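Local coordinates for defective in germ line development protein 3, isoform a (Caenorhabditis elegans, PDB 3N89) that carries four KH domains packed into one globular platform and probably takes part in RNA-linked control of germline development, at residues S290-K295 with L318-F323. Sequence-based numbering, arbitrary orientation.
Sequences SGIILK and LRSKEF
Arg319 pairs with Ile293 through two backbone hydrogen bonds, Ile293 N to Arg319 O at 3.1 Å and Arg319 N to Ile293 O at 2.9 Å. From CB the Arg319 side chain bends at CG (chi2 92°), which sets Arg319 CD 3.6 Å from Ile293 O, with Ile293 CB further off. Arg319 NE lies 4.2 Å from Lys295 CB, a loose approach, and is hydrogen-bonded to Ser317 OG. At the tip, NH1 donates to Met369 O near the C-terminus, whereas Arg319 NH2 approaches Lys295 CD to 3.7 Å. The extended Lys295 chain runs at a slant to the arginine, with Lys295 NZ 4.4 Å from Arg319 NH2, two like charges that probably disfavour a closer approach. The two strands, 293-301 and 311-321, form an antiparallel hairpin in the fourth KH domain; 311-321 also pairs with 260-268, and helix 325-335 packs on the face bearing Leu294 and Leu318. There the two leucines run alongside each other in the same direction, with Leu294 CD1 3.5 Å from Leu318 CD1, and Leu318 also touches Tyr332 of the helix. Ahead of the strand, Ile292 sets CG2 against Arg319 O and turns CD1 to the CB and OG of Ser320, whose OG is hydrogen-bonded to Asn324 ND2.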
loop_
_atom_site.group_PDB
_atom_site.type_symbol
_atom_site.label_atom_id
_atom_site.label_comp_id
_atom_site.label_asym_id
_atom_site.label_seq_id
_atom_site.Cartn_x
_atom_site.Cartn_y
_atom_site.Cartn_z
ATOM N N SER A 290 -7.362 -11.463 -16.209
ATOM C CA SER A 290 -6.821 -11.606 -14.864
ATOM C C SER A 290 -6.923 -10.292 -14.100
ATOM O O SER A 290 -6.784 -10.260 -12.881
ATOM C CB SER A 290 -5.362 -12.063 -14.921
ATOM N N GLY A 291 -7.163 -9.204 -14.821
ATOM C CA GLY A 291 -7.288 -7.914 -14.166
ATOM C C GLY A 291 -6.117 -6.963 -14.326
ATOM O O GLY A 291 -6.159 -5.849 -13.809
ATOM N N ILE A 292 -5.072 -7.378 -15.031
ATOM C CA ILE A 292 -3.935 -6.491 -15.218
ATOM C C ILE A 292 -4.145 -5.614 -16.452
ATOM O O ILE A 292 -4.677 -6.066 -17.463
ATOM C CB ILE A 292 -2.603 -7.268 -15.393
ATOM C CG1 ILE A 292 -2.432 -8.311 -14.281
ATOM C CG2 ILE A 292 -1.438 -6.287 -15.351
ATOM C CD1 ILE A 292 -2.490 -7.745 -12.881
ATOM N N ILE A 293 -3.724 -4.359 -16.364
ATOM C CA ILE A 293 -3.860 -3.438 -17.482
ATOM C C ILE A 293 -2.499 -2.980 -18.005
ATOM O O ILE A 293 -1.718 -2.342 -17.292
ATOM C CB ILE A 293 -4.669 -2.181 -17.087
ATOM C CG1 ILE A 293 -6.091 -2.577 -16.665
ATOM C CG2 ILE A 293 -4.709 -1.209 -18.256
ATOM C CD1 ILE A 293 -6.935 -1.421 -16.157
ATOM N N LEU A 294 -2.224 -3.311 -19.259
ATOM C CA LEU A 294 -0.977 -2.922 -19.905
ATOM C C LEU A 294 -1.228 -1.680 -20.765
ATOM O O LEU A 294 -2.045 -1.701 -21.682
ATOM C CB LEU A 294 -0.461 -4.065 -20.779
ATOM C CG LEU A 294 0.798 -3.833 -21.624
ATOM C CD1 LEU A 294 1.998 -3.491 -20.729
ATOM C CD2 LEU A 294 1.072 -5.089 -22.443
ATOM N N LYS A 295 -0.539 -0.592 -20.445
ATOM C CA LYS A 295 -0.672 0.649 -21.195
ATOM C C LYS A 295 0.654 0.971 -21.870
ATOM O O LYS A 295 1.695 1.008 -21.219
ATOM C CB LYS A 295 -1.055 1.801 -20.266
ATOM C CG LYS A 295 -1.043 3.162 -20.951
ATOM C CD LYS A 295 -1.576 4.258 -20.046
ATOM C CE LYS A 295 -1.638 5.579 -20.791
ATOM N NZ LYS A 295 -2.458 6.600 -20.065
ATOM N N LEU A 318 2.045 -1.203 -16.167
ATOM C CA LEU A 318 1.140 -2.286 -15.804
ATOM C C LEU A 318 0.438 -1.904 -14.514
ATOM O O LEU A 318 1.092 -1.502 -13.552
ATOM C CB LEU A 318 1.910 -3.598 -15.607
ATOM C CG LEU A 318 2.464 -4.266 -16.870
ATOM C CD1 LEU A 318 3.449 -3.339 -17.534
ATOM C CD2 LEU A 318 3.162 -5.574 -16.526
ATOM N N ARG A 319 -0.888 -1.999 -14.499
ATOM C CA ARG A 319 -1.639 -1.663 -13.297
ATOM C C ARG A 319 -2.473 -2.844 -12.812
ATOM O O ARG A 319 -2.621 -3.851 -13.512
ATOM C CB ARG A 319 -2.562 -0.462 -13.534
ATOM C CG ARG A 319 -1.896 0.802 -14.069
ATOM C CD ARG A 319 -1.940 0.840 -15.585
ATOM N NE ARG A 319 -1.449 2.112 -16.102
ATOM C CZ ARG A 319 -2.048 3.281 -15.896
ATOM N NH1 ARG A 319 -3.164 3.339 -15.183
ATOM N NH2 ARG A 319 -1.529 4.392 -16.396
ATOM N N SER A 320 -3.014 -2.702 -11.608
ATOM C CA SER A 320 -3.837 -3.721 -10.977
ATOM C C SER A 320 -3.859 -3.387 -9.493
ATOM O O SER A 320 -3.175 -2.459 -9.061
ATOM C CB SER A 320 -3.221 -5.103 -11.177
ATOM O OG SER A 320 -4.148 -6.131 -10.864
ATOM N N LYS A 321 -4.644 -4.123 -8.711
ATOM C CA LYS A 321 -4.688 -3.884 -7.271
ATOM C C LYS A 321 -3.610 -4.745 -6.618
ATOM O O LYS A 321 -3.351 -5.860 -7.073
ATOM C CB LYS A 321 -6.071 -4.213 -6.706
ATOM C CG LYS A 321 -7.151 -3.221 -7.159
ATOM C CD LYS A 321 -8.513 -3.540 -6.574
ATOM C CE LYS A 321 -9.524 -2.452 -6.928
ATOM N NZ LYS A 321 -9.066 -1.092 -6.467
ATOM N N GLU A 322 -2.971 -4.215 -5.574
ATOM C CA GLU A 322 -1.894 -4.909 -4.872
ATOM C C GLU A 322 -2.049 -6.413 -4.727
ATOM O O GLU A 322 -1.208 -7.175 -5.203
ATOM C CB GLU A 322 -1.672 -4.308 -3.477
ATOM C CG GLU A 322 -0.263 -3.729 -3.287
ATOM C CD GLU A 322 0.162 -3.653 -1.838
ATOM O OE1 GLU A 322 -0.590 -3.092 -1.013
ATOM O OE2 GLU A 322 1.258 -4.155 -1.523
ATOM N N PHE A 323 -3.124 -6.834 -4.068
ATOM C CA PHE A 323 -3.370 -8.253 -3.825
ATOM C C PHE A 323 -3.173 -9.115 -5.062
ATOM O O PHE A 323 -2.807 -10.283 -4.959
ATOM C CB PHE A 323 -4.789 -8.457 -3.272
ATOM C CG PHE A 323 -5.847 -8.553 -4.327
ATOM C CD1 PHE A 323 -6.200 -9.786 -4.863
ATOM C CD2 PHE A 323 -6.489 -7.412 -4.795
ATOM C CE1 PHE A 323 -7.180 -9.878 -5.850
ATOM C CE2 PHE A 323 -7.467 -7.498 -5.780
ATOM C CZ PHE A 323 -7.811 -8.734 -6.306
#